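Local coordinates for protein flavohemoglobin (Malassezia yamatoensis, PDB 6O0A) that binds heme and FAD and, as a flavohemoglobin required for nitric oxide resistance, probably converts nitric oxide to nitrate, at residues Q29-L32 / P33-E37; A36-I39 / P40-T43; Y116-V119 / Y120-F124; A142-E145 / V146-L150. One frame throughout, in Å; residues are numbered along the deposited sequence. Where two conformers were deposited one is given.

Interaction 1 of 4, residues Q29-L32 / P33-E37; sequences QATL and PVIAE
I35 N donates to T31 O at 3.0 Å, a nearly straight bond with an N-H...O angle of 175°, and A36 N reaches L32 O at 2.9 Å. One residue further, P33 O is satisfied in turn by E37 N at 3.0 Å. P33 breaks the series that would normally precede these bonds. A proline has no N-H to give, and its ring puts a carbon where a donor would sit: P33 CD lies 4.0 Å from Q29 O and 3.7 Å from A30 O. The helix is kinked at this proline. P33 CD also touches L32 CB at 3.5 Å, the contact of a residue with the proline that follows it. T31 OG1 donates to V27 O one turn back and accepts from W143 NE1; a threonine hydroxyl can do both at once, and the indole N-H is thereby satisfied. I35 CG1 stands beside the backbone N, anti to the carbonyl carbon (chi1 -66°), and the apolar chain suits its packing on W143. Within helix 25-53, T31 packs on I139 and L32 and I35 on W143, both of helix 137-163, while Q29 and L32 lean on L88 of helix 75-89.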
loop_
_atom_site.group_PDB
_atom_site.type_symbol
_atom_site.label_atom_id
_atom_site.label_comp_id
_atom_site.label_asym_id
_atom_site.label_seq_id
_atom_site.Cartn_x
_atom_site.Cartn_y
_atom_site.Cartn_z
ATOM N N GLN A 29 27.867 10.059 4.022
ATOM C CA GLN A 29 27.661 11.504 3.943
ATOM C C GLN A 29 28.205 12.072 2.636
ATOM O O GLN A 29 27.527 12.850 1.954
ATOM C CB GLN A 29 28.327 12.184 5.144
ATOM C CG GLN A 29 28.254 13.697 5.119
ATOM C CD GLN A 29 26.855 14.203 5.385
ATOM O OE1 GLN A 29 26.162 13.701 6.270
ATOM N NE2 GLN A 29 26.427 15.199 4.616
ATOM N N ALA A 30 29.431 11.690 2.270
ATOM C CA ALA A 30 30.084 12.275 1.103
ATOM C C ALA A 30 29.534 11.744 -0.216
ATOM O O ALA A 30 29.543 12.470 -1.214
ATOM C CB ALA A 30 31.590 12.034 1.164
ATOM N N THR A 31 29.061 10.501 -0.255
ATOM C CA THR A 31 28.632 9.881 -1.503
ATOM C C THR A 31 27.121 9.848 -1.677
ATOM O O THR A 31 26.644 9.419 -2.732
ATOM C CB THR A 31 29.185 8.451 -1.603
ATOM O OG1 THR A 31 28.645 7.670 -0.529
ATOM C CG2 THR A 31 30.704 8.461 -1.513
ATOM N N LEU A 32 26.354 10.282 -0.675
ATOM C CA LEU A 32 24.900 10.266 -0.805
ATOM C C LEU A 32 24.405 11.007 -2.041
ATOM O O LEU A 32 23.516 10.474 -2.728
ATOM C CB LEU A 32 24.250 10.844 0.461
ATOM C CG LEU A 32 23.264 9.942 1.213
ATOM C CD1 LEU A 32 22.813 10.616 2.502
ATOM C CD2 LEU A 32 22.058 9.568 0.355
ATOM N N PRO A 33 24.914 12.199 -2.394
ATOM C CA PRO A 33 24.409 12.852 -3.614
ATOM C C PRO A 33 24.682 12.054 -4.877
ATOM O O PRO A 33 23.804 11.953 -5.742
ATOM C CB PRO A 33 25.147 14.198 -3.623
ATOM C CG PRO A 33 25.562 14.422 -2.214
ATOM C CD PRO A 33 25.878 13.066 -1.686
ATOM N N VAL A 34 25.882 11.480 -5.001
ATOM C CA VAL A 34 26.222 10.695 -6.186
ATOM C C VAL A 34 25.314 9.477 -6.298
ATOM O O VAL A 34 24.756 9.193 -7.364
ATOM C CB VAL A 34 27.707 10.292 -6.151
ATOM C CG1 VAL A 34 28.006 9.271 -7.237
ATOM C CG2 VAL A 34 28.583 11.515 -6.319
ATOM N N ILE A 35 25.157 8.736 -5.199
ATOM C CA ILE A 35 24.324 7.535 -5.217
ATOM C C ILE A 35 22.883 7.888 -5.566
ATOM O O ILE A 35 22.251 7.233 -6.403
ATOM C CB ILE A 35 24.422 6.798 -3.870
ATOM C CG1 ILE A 35 25.839 6.267 -3.668
ATOM C CG2 ILE A 35 23.414 5.671 -3.804
ATOM C CD1 ILE A 35 26.270 5.256 -4.718
ATOM N N ALA A 36 22.338 8.934 -4.934
ATOM C CA ALA A 36 20.971 9.347 -5.248
ATOM C C ALA A 36 20.826 9.739 -6.714
ATOM O O ALA A 36 19.784 9.479 -7.330
ATOM C CB ALA A 36 20.554 10.507 -4.344
ATOM N N GLU A 37 21.869 10.334 -7.290
ATOM C CA GLU A 37 21.831 10.719 -8.694
ATOM C C GLU A 37 21.839 9.497 -9.605
ATOM O O GLU A 37 21.161 9.481 -10.639
ATOM C CB GLU A 37 23.017 11.633 -8.996
ATOM C CG GLU A 37 23.118 12.115 -10.427
ATOM C CD GLU A 37 24.066 13.293 -10.555
ATOM O OE1 GLU A 37 23.796 14.340 -9.930
ATOM O OE2 GLU A 37 25.089 13.166 -11.258
#

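Interaction 2 of 4, residues A36-I39 / P40-T43; sequences AERI and PHIT
The carbonyl oxygen of R38 is gripped by two N-H groups of the next turn: I42 N at 2.8 Å, nearly in line with the C=O bond, and H41 N at 3.0 Å, a weak bond bent to 127° at the hydrogen. One residue on, I39 O accepts T43 N at 3.0 Å. P40 has no N-H to give to the turn before, and sets its CD 3.4 Å from E37 O, consistent with the i to i-3 bond of H41 N to R38 O. This is a proline kink in helix 25-53, part of the globin fold that surrounds the heme. On the outer side the guanidinium of R38 lies flat on the imidazole of H41, with planes 17° apart and NH1 above the ring centre. The arginine reaches this position because its chain is bent at chi2 and chi3, and a salt bridge from its NE to D130 of helix 115-131 steadies it. An imidazole suits the place as a flat polarisable surface, although H41 ND1 is buried without a polar partner. Facing inward, I42 puts CD1 3.7 Å from R38 CB and packs on A126 and I127 of helix 115-131, whereas I39 and T43 meet the small A77 of helix 75-89.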
loop_
_atom_site.group_PDB
_atom_site.type_symbol
_atom_site.label_atom_id
_atom_site.label_comp_id
_atom_site.label_asym_id
_atom_site.label_seq_id
_atom_site.Cartn_x
_atom_site.Cartn_y
_atom_site.Cartn_z
ATOM N N ALA A 36 22.338 8.934 -4.934
ATOM C CA ALA A 36 20.971 9.347 -5.248
ATOM C C ALA A 36 20.826 9.739 -6.714
ATOM O O ALA A 36 19.784 9.479 -7.330
ATOM C CB ALA A 36 20.554 10.507 -4.344
ATOM N N GLU A 37 21.869 10.334 -7.290
ATOM C CA GLU A 37 21.831 10.719 -8.694
ATOM C C GLU A 37 21.839 9.497 -9.605
ATOM O O GLU A 37 21.161 9.481 -10.639
ATOM C CB GLU A 37 23.017 11.633 -8.996
ATOM C CG GLU A 37 23.118 12.115 -10.427
ATOM C CD GLU A 37 24.066 13.293 -10.555
ATOM O OE1 GLU A 37 23.796 14.340 -9.930
ATOM O OE2 GLU A 37 25.089 13.166 -11.258
ATOM N N ARG A 38 22.600 8.463 -9.240
ATOM C CA ARG A 38 22.745 7.304 -10.106
ATOM C C ARG A 38 21.648 6.258 -9.917
ATOM O O ARG A 38 21.577 5.326 -10.722
ATOM C CB ARG A 38 24.124 6.652 -9.893
ATOM C CG ARG A 38 25.311 7.571 -10.191
ATOM C CD ARG A 38 25.177 8.224 -11.564
ATOM N NE ARG A 38 25.103 7.236 -12.639
ATOM C CZ ARG A 38 24.803 7.522 -13.903
ATOM N NH1 ARG A 38 24.542 8.776 -14.261
ATOM N NH2 ARG A 38 24.749 6.553 -14.810
ATOM N N ILE A 39 20.786 6.396 -8.894
ATOM C CA ILE A 39 19.725 5.404 -8.657
ATOM C C ILE A 39 18.857 5.141 -9.889
ATOM O O ILE A 39 18.646 3.968 -10.224
ATOM C CB ILE A 39 18.892 5.799 -7.430
ATOM C CG1 ILE A 39 19.642 5.487 -6.127
ATOM C CG2 ILE A 39 17.488 5.151 -7.487
ATOM C CD1 ILE A 39 20.153 4.074 -6.026
ATOM N N PRO A 40 18.298 6.153 -10.570
ATOM C CA PRO A 40 17.467 5.855 -11.751
ATOM C C PRO A 40 18.202 5.090 -12.827
ATOM O O PRO A 40 17.573 4.367 -13.611
ATOM C CB PRO A 40 17.052 7.249 -12.250
ATOM C CG PRO A 40 17.170 8.124 -11.066
ATOM C CD PRO A 40 18.318 7.600 -10.276
ATOM N N HIS A 41 19.521 5.244 -12.908
ATOM C CA HIS A 41 20.277 4.504 -13.903
ATOM C C HIS A 41 20.629 3.109 -13.406
ATOM O O HIS A 41 20.666 2.166 -14.202
ATOM C CB HIS A 41 21.537 5.283 -14.278
ATOM C CG HIS A 41 21.257 6.672 -14.763
ATOM N ND1 HIS A 41 20.930 7.706 -13.911
ATOM C CD2 HIS A 41 21.242 7.195 -16.012
ATOM C CE1 HIS A 41 20.732 8.808 -14.613
ATOM N NE2 HIS A 41 20.915 8.525 -15.891
ATOM N N ILE A 42 20.848 2.954 -12.099
ATOM C CA ILE A 42 21.262 1.655 -11.569
ATOM C C ILE A 42 20.085 0.683 -11.516
ATOM O O ILE A 42 20.236 -0.514 -11.792
ATOM C CB ILE A 42 21.915 1.852 -10.188
ATOM C CG1 ILE A 42 23.252 2.585 -10.333
ATOM C CG2 ILE A 42 22.104 0.517 -9.461
ATOM C CD1 ILE A 42 23.821 3.108 -9.034
ATOM N N THR A 43 18.891 1.181 -11.172
ATOM C CA THR A 43 17.678 0.382 -10.977
ATOM C C THR A 43 17.363 -0.588 -12.112
ATOM O O THR A 43 17.202 -1.791 -11.858
ATOM C CB THR A 43 16.476 1.314 -10.754
ATOM O OG1 THR A 43 16.567 1.896 -9.457
ATOM C CG2 THR A 43 15.163 0.549 -10.884
#

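Interaction 3 of 4, residues Y116-V119 / Y120-F124; sequences YDTV and YKYLF. With HEM (protoporphyrin IX containing Fe), chain C.
The heme pocket takes one wall from this stretch of helix 115-131, where Y116 and V119 face the porphyrin and bond through their backbones to Y120 and L123. V119 CG2 comes to 3.3 Å from the heme methyl CMC; it stands beside the backbone N, with CG1 taking the anti place (chi1 159°). Y116 brings the edge carbon CE2 to 3.5 Å from the vinyl carbon CAB. The methyl CMC sits over one face of its ring, toward the rim, and the vinyl end CBB meets the edge in plane. Y120 N donates to Y116 O at 3.0 Å, and L123 N to V119 O at 2.8 Å; D117 O and T118 O take K121 N and Y122 N in the same regular pattern. On the flank turned from the heme, T118 CG2 lies in the plane of the Y122 ring at its edge, 3.9 Å from CE2, and the aliphatic CG of K121 covers a face of that ring. F124 receives Y120 CE1 over the centre of its ring, 3.3 Å above the plane. Polar ends are tied down outside the two segments: Y116 OH bonds to E158, Y120 OH to T144 OG1, and Y116 O also accepts the hydroxyl of Y147. The side-chain atoms of Y116 and V119 closest to the heme are carbons, meeting its methyl and vinyl groups, while the hydroxyls of Y116 and Y120 lock helix 115-131 to helix 137-163, consistent with a rigid apolar wall.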
loop_
_atom_site.group_PDB
_atom_site.type_symbol
_atom_site.label_atom_id
_atom_site.label_comp_id
_atom_site.label_asym_id
_atom_site.label_seq_id
_atom_site.Cartn_x
_atom_site.Cartn_y
_atom_site.Cartn_z
ATOM N N TYR A 116 16.998 -11.504 0.467
ATOM C CA TYR A 116 17.747 -10.264 0.623
ATOM C C TYR A 116 19.176 -10.434 0.136
ATOM O O TYR A 116 19.796 -9.465 -0.309
ATOM C CB TYR A 116 17.710 -9.798 2.076
ATOM C CG TYR A 116 16.361 -9.203 2.455
ATOM C CD1 TYR A 116 15.328 -10.012 2.908
ATOM C CD2 TYR A 116 16.127 -7.840 2.340
ATOM C CE1 TYR A 116 14.090 -9.471 3.259
ATOM C CE2 TYR A 116 14.909 -7.289 2.683
ATOM C CZ TYR A 116 13.895 -8.112 3.142
ATOM O OH TYR A 116 12.682 -7.564 3.480
ATOM N N ASP A 117 19.707 -11.661 0.198
ATOM C CA ASP A 117 21.019 -11.940 -0.385
ATOM C C ASP A 117 20.984 -11.805 -1.905
ATOM O O ASP A 117 21.948 -11.325 -2.518
ATOM C CB ASP A 117 21.476 -13.350 -0.012
ATOM C CG ASP A 117 21.711 -13.523 1.480
ATOM O OD1 ASP A 117 22.219 -12.588 2.129
ATOM O OD2 ASP A 117 21.402 -14.614 2.003
ATOM N N THR A 118 19.884 -12.240 -2.523
ATOM C CA THR A 118 19.716 -12.111 -3.969
ATOM C C THR A 118 19.724 -10.652 -4.397
ATOM O O THR A 118 20.442 -10.263 -5.325
ATOM C CB THR A 118 18.407 -12.776 -4.391
ATOM O OG1 THR A 118 18.355 -14.107 -3.856
ATOM C CG2 THR A 118 18.303 -12.816 -5.915
ATOM N N VAL A 119 18.917 -9.826 -3.731
ATOM C CA VAL A 119 18.863 -8.416 -4.079
ATOM C C VAL A 119 20.207 -7.751 -3.830
ATOM O O VAL A 119 20.664 -6.941 -4.645
ATOM C CB VAL A 119 17.708 -7.728 -3.330
ATOM C CG1 VAL A 119 17.911 -6.222 -3.259
ATOM C CG2 VAL A 119 16.425 -8.042 -4.071
ATOM N N TYR A 120 20.888 -8.115 -2.738
ATOM C CA TYR A 120 22.210 -7.540 -2.502
ATOM C C TYR A 120 23.139 -7.821 -3.682
ATOM O O TYR A 120 23.810 -6.917 -4.189
ATOM C CB TYR A 120 22.833 -8.074 -1.209
ATOM C CG TYR A 120 24.233 -7.503 -1.057
ATOM C CD1 TYR A 120 24.425 -6.219 -0.567
ATOM C CD2 TYR A 120 25.351 -8.212 -1.487
ATOM C CE1 TYR A 120 25.698 -5.666 -0.462
ATOM C CE2 TYR A 120 26.626 -7.669 -1.396
ATOM C CZ TYR A 120 26.794 -6.395 -0.886
ATOM O OH TYR A 120 28.067 -5.863 -0.797
ATOM N N LYS A 121 23.176 -9.074 -4.127
ATOM C CA LYS A 121 24.092 -9.468 -5.193
ATOM C C LYS A 121 23.859 -8.650 -6.458
ATOM O O LYS A 121 24.792 -8.051 -7.007
ATOM C CB LYS A 121 23.921 -10.958 -5.482
ATOM C CG LYS A 121 24.743 -11.413 -6.653
ATOM C CD LYS A 121 24.582 -12.889 -6.917
ATOM C CE LYS A 121 25.501 -13.302 -8.066
ATOM N NZ LYS A 121 25.501 -14.775 -8.276
ATOM N N TYR A 122 22.618 -8.610 -6.940
ATOM C CA TYR A 122 22.367 -7.940 -8.214
ATOM C C TYR A 122 22.339 -6.430 -8.072
ATOM O O TYR A 122 22.765 -5.726 -8.995
ATOM C CB TYR A 122 21.078 -8.481 -8.842
ATOM C CG TYR A 122 21.303 -9.934 -9.172
ATOM C CD1 TYR A 122 22.173 -10.286 -10.193
ATOM C CD2 TYR A 122 20.763 -10.940 -8.388
ATOM C CE1 TYR A 122 22.446 -11.608 -10.468
ATOM C CE2 TYR A 122 21.034 -12.263 -8.655
ATOM C CZ TYR A 122 21.873 -12.586 -9.698
ATOM O OH TYR A 122 22.167 -13.901 -9.970
ATOM N N LEU A 123 21.881 -5.907 -6.934
ATOM C CA LEU A 123 21.914 -4.462 -6.751
ATOM C C LEU A 123 23.350 -3.960 -6.731
ATOM O O LEU A 123 23.694 -2.989 -7.415
ATOM C CB LEU A 123 21.181 -4.060 -5.466
ATOM C CG LEU A 123 21.208 -2.566 -5.172
ATOM C CD1 LEU A 123 20.574 -1.808 -6.335
ATOM C CD2 LEU A 123 20.435 -2.285 -3.891
ATOM N N PHE A 124 24.213 -4.610 -5.953
ATOM C CA PHE A 124 25.568 -4.103 -5.845
ATOM C C PHE A 124 26.396 -4.432 -7.074
ATOM O O PHE A 124 27.328 -3.683 -7.386
ATOM C CB PHE A 124 26.191 -4.603 -4.539
ATOM C CG PHE A 124 25.833 -3.722 -3.365
ATOM C CD1 PHE A 124 24.532 -3.698 -2.878
ATOM C CD2 PHE A 124 26.774 -2.867 -2.802
ATOM C CE1 PHE A 124 24.176 -2.857 -1.822
ATOM C CE2 PHE A 124 26.425 -2.022 -1.743
ATOM C CZ PHE A 124 25.129 -2.023 -1.254
HETATM C CHA HEM C . 8.267 -3.358 -2.916
HETATM C CHB HEM C . 12.209 -1.791 -0.508
HETATM C CHC HEM C . 14.069 -6.271 -0.655
HETATM C CHD HEM C . 10.471 -7.645 -3.604
HETATM C C1A HEM C . 9.159 -2.551 -2.233
HETATM C C2A HEM C . 8.981 -1.148 -1.927
HETATM C C3A HEM C . 10.060 -0.721 -1.261
HETATM C C4A HEM C . 10.980 -1.833 -1.134
HETATM C CMA HEM C . 10.321 0.704 -0.730
HETATM C CAA HEM C . 7.732 -0.316 -2.286
HETATM C CBA HEM C . 6.786 -0.487 -1.100
HETATM C CGA HEM C . 5.481 0.221 -1.377
HETATM O O1A HEM C . 4.890 -0.003 -2.462
HETATM O O2A HEM C . 5.029 1.008 -0.511
HETATM C C1B HEM C . 13.058 -2.865 -0.326
HETATM C C2B HEM C . 14.334 -2.839 0.363
HETATM C C3B HEM C . 14.861 -4.078 0.309
HETATM C C4B HEM C . 13.918 -4.926 -0.397
HETATM C CMB HEM C . 14.926 -1.562 0.993
HETATM C CAB HEM C . 16.196 -4.605 0.893
HETATM C CBB HEM C . 16.931 -3.969 1.819
HETATM C C1C HEM C . 13.271 -7.013 -1.501
HETATM C C2C HEM C . 13.535 -8.367 -1.916
HETATM C C3C HEM C . 12.541 -8.762 -2.733
HETATM C C4C HEM C . 11.629 -7.648 -2.865
HETATM C CMC HEM C . 14.761 -9.170 -1.426
HETATM C CAC HEM C . 12.338 -10.102 -3.490
HETATM C CBC HEM C . 13.367 -10.880 -3.873
HETATM C C1D HEM C . 9.572 -6.600 -3.658
HETATM C C2D HEM C . 8.343 -6.616 -4.429
HETATM C C3D HEM C . 7.736 -5.443 -4.259
HETATM C C4D HEM C . 8.545 -4.634 -3.362
HETATM C CMD HEM C . 7.872 -7.803 -5.301
HETATM C CAD HEM C . 6.397 -5.026 -4.904
HETATM C CBD HEM C . 6.698 -3.982 -5.975
HETATM C CGD HEM C . 7.186 -4.621 -7.256
HETATM O O1D HEM C . 6.543 -5.590 -7.744
HETATM O O2D HEM C . 8.216 -4.144 -7.808
HETATM N NA HEM C . 10.394 -2.935 -1.732
HETATM N NB HEM C . 12.840 -4.149 -0.775
HETATM N NC HEM C . 12.093 -6.597 -2.090
HETATM N ND HEM C . 9.659 -5.384 -3.010
HETATM FE FE HEM C . 11.125 -4.838 -1.664
#

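Interaction 4 of 4, residues A142-E145 / V146-L150; sequences AWTE and VYWLL. With HEM (protoporphyrin IX containing Fe), chain C.
V146 opens its segment by sending its backbone N to A142 O at 3.1 Å and setting CB obliquely against the indole of W143, 4.2 Å from CE3; the beta-branched valine packs here against W143 and F83 of helix 75-89. Y147 follows with the shortest backbone bond of the group, its N 2.8 Å from W143 O. Because CG stands opposite the backbone N (chi1 179°), the ring extends away from the preceding turn toward the heme, where CE2 lies 3.6 Å from the vinyl carbon CBB. W148 N bonds to T144 O, and the two side chains run side by side in the same direction: T144 CG2 lies in the indole plane at its edge, 3.6 Å from CD1. Over a face of that indole sits Y147 CD1, 3.7 Å above the plane. L149 N donates to E145 O at 3.0 Å, its apolar chain suited to packing on L20, while the extended E145 carries its carboxylate to S21 N and S24 OG. L150 comes last and meets the porphyrin, with CD2 3.5 Å from the methyl CMB. Helix 137-163 is the last helix of the globin part, corresponding to the H helix of globins, and lends Y147 and L150 to the heme pocket.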
loop_
_atom_site.group_PDB
_atom_site.type_symbol
_atom_site.label_atom_id
_atom_site.label_comp_id
_atom_site.label_asym_id
_atom_site.label_seq_id
_atom_site.Cartn_x
_atom_site.Cartn_y
_atom_site.Cartn_z
ATOM N N ALA A 142 30.748 0.857 2.854
ATOM C CA ALA A 142 29.816 1.687 3.609
ATOM C C ALA A 142 28.375 1.460 3.163
ATOM O O ALA A 142 27.471 1.344 4.000
ATOM C CB ALA A 142 30.200 3.159 3.467
ATOM N N TRP A 143 28.135 1.380 1.852
ATOM C CA TRP A 143 26.768 1.172 1.383
ATOM C C TRP A 143 26.284 -0.250 1.654
ATOM O O TRP A 143 25.087 -0.469 1.881
ATOM C CB TRP A 143 26.669 1.545 -0.102
ATOM C CG TRP A 143 26.605 3.038 -0.244
ATOM C CD1 TRP A 143 27.645 3.892 -0.510
ATOM C CD2 TRP A 143 25.452 3.869 -0.023
ATOM N NE1 TRP A 143 27.195 5.201 -0.506
ATOM C CE2 TRP A 143 25.855 5.210 -0.209
ATOM C CE3 TRP A 143 24.118 3.604 0.301
ATOM C CZ2 TRP A 143 24.969 6.282 -0.082
ATOM C CZ3 TRP A 143 23.238 4.667 0.420
ATOM C CH2 TRP A 143 23.669 5.990 0.225
ATOM N N THR A 144 27.197 -1.221 1.672
ATOM C CA THR A 144 26.829 -2.562 2.112
ATOM C C THR A 144 26.333 -2.556 3.557
ATOM O O THR A 144 25.346 -3.225 3.885
ATOM C CB THR A 144 28.026 -3.496 1.930
ATOM O OG1 THR A 144 28.316 -3.591 0.528
ATOM C CG2 THR A 144 27.745 -4.882 2.499
ATOM N N GLU A 145 27.004 -1.801 4.437
ATOM C CA GLU A 145 26.536 -1.699 5.813
ATOM C C GLU A 145 25.127 -1.119 5.867
ATOM O O GLU A 145 24.265 -1.634 6.589
ATOM C CB GLU A 145 27.492 -0.841 6.638
ATOM C CG GLU A 145 27.116 -0.854 8.119
ATOM C CD GLU A 145 28.030 -0.010 8.990
ATOM O OE1 GLU A 145 29.146 0.337 8.545
ATOM O OE2 GLU A 145 27.618 0.306 10.127
ATOM N N VAL A 146 24.882 -0.049 5.101
ATOM C CA VAL A 146 23.554 0.556 5.021
ATOM C C VAL A 146 22.533 -0.472 4.551
ATOM O O VAL A 146 21.468 -0.632 5.156
ATOM C CB VAL A 146 23.582 1.786 4.090
ATOM C CG1 VAL A 146 22.171 2.348 3.863
ATOM C CG2 VAL A 146 24.493 2.860 4.650
ATOM N N TYR A 147 22.858 -1.207 3.481
ATOM C CA TYR A 147 21.933 -2.216 2.976
ATOM C C TYR A 147 21.566 -3.226 4.058
ATOM O O TYR A 147 20.392 -3.558 4.238
ATOM C CB TYR A 147 22.525 -2.946 1.763
ATOM C CG TYR A 147 21.583 -4.025 1.235
ATOM C CD1 TYR A 147 21.606 -5.329 1.742
ATOM C CD2 TYR A 147 20.640 -3.726 0.259
ATOM C CE1 TYR A 147 20.721 -6.311 1.274
ATOM C CE2 TYR A 147 19.755 -4.701 -0.218
ATOM C CZ TYR A 147 19.799 -5.983 0.301
ATOM O OH TYR A 147 18.914 -6.940 -0.175
ATOM N N TRP A 148 22.562 -3.770 4.759
ATOM C CA TRP A 148 22.255 -4.860 5.679
ATOM C C TRP A 148 21.575 -4.377 6.953
ATOM O O TRP A 148 20.796 -5.127 7.550
ATOM C CB TRP A 148 23.523 -5.671 5.981
ATOM C CG TRP A 148 23.816 -6.573 4.810
ATOM C CD1 TRP A 148 24.886 -6.515 3.966
ATOM C CD2 TRP A 148 22.967 -7.615 4.308
ATOM N NE1 TRP A 148 24.772 -7.479 2.989
ATOM C CE2 TRP A 148 23.601 -8.166 3.178
ATOM C CE3 TRP A 148 21.738 -8.147 4.718
ATOM C CZ2 TRP A 148 23.047 -9.222 2.452
ATOM C CZ3 TRP A 148 21.191 -9.195 3.997
ATOM C CH2 TRP A 148 21.843 -9.717 2.877
ATOM N N LEU A 149 21.829 -3.138 7.376
ATOM C CA LEU A 149 21.052 -2.576 8.477
ATOM C C LEU A 149 19.574 -2.560 8.131
ATOM O O LEU A 149 18.724 -2.928 8.953
ATOM C CB LEU A 149 21.522 -1.159 8.787
ATOM C CG LEU A 149 22.810 -0.997 9.582
ATOM C CD1 LEU A 149 23.187 0.468 9.631
ATOM C CD2 LEU A 149 22.604 -1.549 10.978
ATOM N N LEU A 150 19.256 -2.124 6.914
ATOM C CA LEU A 150 17.871 -2.041 6.469
ATOM C C LEU A 150 17.280 -3.430 6.255
ATOM O O LEU A 150 16.163 -3.716 6.696
ATOM C CB LEU A 150 17.819 -1.209 5.191
ATOM C CG LEU A 150 16.531 -0.905 4.430
ATOM C CD1 LEU A 150 15.498 -0.318 5.354
ATOM C CD2 LEU A 150 16.873 0.078 3.334
HETATM C CHA HEM C . 8.267 -3.358 -2.916
HETATM C CHB HEM C . 12.209 -1.791 -0.508
HETATM C CHC HEM C . 14.069 -6.271 -0.655
HETATM C CHD HEM C . 10.471 -7.645 -3.604
HETATM C C1A HEM C . 9.159 -2.551 -2.233
HETATM C C2A HEM C . 8.981 -1.148 -1.927
HETATM C C3A HEM C . 10.060 -0.721 -1.261
HETATM C C4A HEM C . 10.980 -1.833 -1.134
HETATM C CMA HEM C . 10.321 0.704 -0.730
HETATM C CAA HEM C . 7.732 -0.316 -2.286
HETATM C CBA HEM C . 6.786 -0.487 -1.100
HETATM C CGA HEM C . 5.481 0.221 -1.377
HETATM O O1A HEM C . 4.890 -0.003 -2.462
HETATM O O2A HEM C . 5.029 1.008 -0.511
HETATM C C1B HEM C . 13.058 -2.865 -0.326
HETATM C C2B HEM C . 14.334 -2.839 0.363
HETATM C C3B HEM C . 14.861 -4.078 0.309
HETATM C C4B HEM C . 13.918 -4.926 -0.397
HETATM C CMB HEM C . 14.926 -1.562 0.993
HETATM C CAB HEM C . 16.196 -4.605 0.893
HETATM C CBB HEM C . 16.931 -3.969 1.819
HETATM C C1C HEM C . 13.271 -7.013 -1.501
HETATM C C2C HEM C . 13.535 -8.367 -1.916
HETATM C C3C HEM C . 12.541 -8.762 -2.733
HETATM C C4C HEM C . 11.629 -7.648 -2.865
HETATM C CMC HEM C . 14.761 -9.170 -1.426
HETATM C CAC HEM C . 12.338 -10.102 -3.490
HETATM C CBC HEM C . 13.367 -10.880 -3.873
HETATM C C1D HEM C . 9.572 -6.600 -3.658
HETATM C C2D HEM C . 8.343 -6.616 -4.429
HETATM C C3D HEM C . 7.736 -5.443 -4.259
HETATM C C4D HEM C . 8.545 -4.634 -3.362
HETATM C CMD HEM C . 7.872 -7.803 -5.301
HETATM C CAD HEM C . 6.397 -5.026 -4.904
HETATM C CBD HEM C . 6.698 -3.982 -5.975
HETATM C CGD HEM C . 7.186 -4.621 -7.256
HETATM O O1D HEM C . 6.543 -5.590 -7.744
HETATM O O2D HEM C . 8.216 -4.144 -7.808
HETATM N NA HEM C . 10.394 -2.935 -1.732
HETATM N NB HEM C . 12.840 -4.149 -0.775
HETATM N NC HEM C . 12.093 -6.597 -2.090
HETATM N ND HEM C . 9.659 -5.384 -3.010
HETATM FE FE HEM C . 11.125 -4.838 -1.664
#

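All four contacts are local turns of three helices in the globin part of the chain, on the same side of its centre. Interactions 1 and 2 share A36 and E37 on helix 25-53, with centres about 10 Å apart, so two proline kinks follow within one helix. Interaction 3 lies on helix 115-131 and interaction 4 on the next helix, 137-163, their centres about 11 Å apart; they meet through Y120 with T144 and Y116 with Y147, and both touch the heme. Interaction 1 packs on interaction 4, and interaction 2 meets interaction 3 through I42 and L123, whereas interactions 1 and 3 do not touch and the nearest atoms of 2 and 4 stay about 6 Å apart. Helix 25-53 thus packs, as second-shell structure, on two helices that line the heme.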